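Local coordinates for PhnB protein (Bacillus cereus, PDB 3OMS) that is of uncertain function but has a glyoxalase-family fold and is possibly a 3-demethylubiquinone-9 3-methyltransferase, at residues F27-S30 / E36-S39. Numbering follows the deposited sequence.
Sequences FYTS and EIVS
T29 has its OG1 between its own backbone N and carbonyl carbon (chi1 56°), and that rotation puts CG2 anti to the carbonyl carbon and turns the methyl onto the backbone of E36 and I37. This is the helix-to-strand connection of a beta-alpha-beta-beta-beta unit, the module from which glyoxalase-family folds are built: the chain leaves helix 21-29 and comes back as strand 37-42, at one margin of the four-stranded sheet within this chain. T29 CG2 lies 3.8 Å from E36 C and 3.9 Å from E36 N, so the methyl rests on main chain where the strand is about to begin. The two backbones come nearest here too, with T29 CA and E36 CA 5.4 Å apart. E36 CB points away from the 27-30 segment, while I37 reaches the same methyl loosely, its CG1 4.5 Å from T29 CG2, and also packs on M25 and N26, about one turn before T29. No hydrogen bond joins the two segments, and this small surface contact buries about 101 Å², both sides summed. Polar groups are taken up on each side separately: T29 OG1 bonds to M25 O, and E36 N to T60 OG1 on strand 54-61. Further along, successive residues V38 and S39 sit opposite the single T58, making a classic beta bulge. Beside this contact, F27 O takes two donors, S30 N at 3.1 Å and the hydroxyl S30 OG at 2.6 Å, the latter in the carbonyl plane on a lone pair, with a C=O...OG angle of 142°.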
loop_
_atom_site.group_PDB
_atom_site.type_symbol
_atom_site.label_atom_id
_atom_site.label_comp_id
_atom_site.label_asym_id
_atom_site.label_seq_id
_atom_site.Cartn_x
_atom_site.Cartn_y
_atom_site.Cartn_z
ATOM N N PHE A 27 -12.474 11.900 -3.216
ATOM C CA PHE A 27 -11.709 12.139 -4.452
ATOM C C PHE A 27 -11.405 10.844 -5.151
ATOM O O PHE A 27 -11.729 10.695 -6.337
ATOM C CB PHE A 27 -10.420 12.893 -4.114
ATOM C CG PHE A 27 -9.509 13.124 -5.297
ATOM C CD1 PHE A 27 -9.972 13.748 -6.445
ATOM C CD2 PHE A 27 -8.168 12.780 -5.215
ATOM C CE1 PHE A 27 -9.105 14.015 -7.522
ATOM C CE2 PHE A 27 -7.300 13.042 -6.259
ATOM C CZ PHE A 27 -7.757 13.648 -7.408
ATOM N N TYR A 28 -10.870 9.861 -4.420
ATOM C CA TYR A 28 -10.433 8.599 -5.057
ATOM C C TYR A 28 -11.599 7.818 -5.648
ATOM O O TYR A 28 -11.520 7.286 -6.750
ATOM C CB TYR A 28 -9.692 7.706 -4.066
ATOM C CG TYR A 28 -8.405 8.307 -3.534
ATOM C CD1 TYR A 28 -7.654 9.257 -4.275
ATOM C CD2 TYR A 28 -7.911 7.906 -2.313
ATOM C CE1 TYR A 28 -6.488 9.765 -3.756
ATOM C CE2 TYR A 28 -6.797 8.421 -1.786
ATOM C CZ TYR A 28 -6.061 9.350 -2.503
ATOM O OH TYR A 28 -4.905 9.780 -1.920
ATOM N N THR A 29 -12.700 7.758 -4.920
ATOM C CA THR A 29 -13.825 6.987 -5.395
ATOM C C THR A 29 -14.472 7.640 -6.635
ATOM O O THR A 29 -15.229 6.993 -7.328
ATOM C CB THR A 29 -14.892 6.753 -4.327
ATOM O OG1 THR A 29 -15.319 7.999 -3.813
ATOM C CG2 THR A 29 -14.382 5.890 -3.177
ATOM N N SER A 30 -14.163 8.899 -6.927
ATOM C CA SER A 30 -14.649 9.541 -8.165
ATOM C C SER A 30 -13.842 9.209 -9.438
ATOM O O SER A 30 -14.277 9.547 -10.563
ATOM C CB SER A 30 -14.664 11.061 -7.981
ATOM O OG SER A 30 -13.361 11.643 -8.179
ATOM N N GLU A 36 -16.898 3.100 -4.261
ATOM C CA GLU A 36 -17.770 3.850 -3.351
ATOM C C GLU A 36 -17.324 3.768 -1.921
ATOM O O GLU A 36 -16.595 2.849 -1.515
ATOM C CB GLU A 36 -19.207 3.333 -3.468
ATOM C CG GLU A 36 -19.295 1.892 -3.610
ATOM C CD GLU A 36 -20.625 1.418 -4.196
ATOM O OE1 GLU A 36 -21.324 2.152 -4.928
ATOM O OE2 GLU A 36 -20.969 0.266 -3.956
ATOM N N ILE A 37 -17.773 4.734 -1.150
ATOM C CA ILE A 37 -17.616 4.663 0.278
ATOM C C ILE A 37 -18.566 3.598 0.812
ATOM O O ILE A 37 -19.709 3.537 0.403
ATOM C CB ILE A 37 -17.822 6.017 0.964
ATOM C CG1 ILE A 37 -16.697 6.994 0.477
ATOM C CG2 ILE A 37 -17.706 5.850 2.476
ATOM C CD1 ILE A 37 -16.912 8.394 0.846
ATOM N N VAL A 38 -18.013 2.686 1.608
ATOM C CA VAL A 38 -18.764 1.583 2.231
ATOM C C VAL A 38 -19.264 1.961 3.635
ATOM O O VAL A 38 -20.457 1.793 3.967
ATOM C CB VAL A 38 -17.928 0.245 2.280
ATOM C CG1 VAL A 38 -18.680 -0.821 3.090
ATOM C CG2 VAL A 38 -17.686 -0.274 0.838
ATOM N N SER A 39 -18.330 2.426 4.469
ATOM C CA SER A 39 -18.615 2.767 5.866
ATOM C C SER A 39 -17.715 3.889 6.307
ATOM O O SER A 39 -16.567 4.000 5.834
ATOM C CB SER A 39 -18.426 1.562 6.790
ATOM O OG SER A 39 -17.110 1.035 6.751
#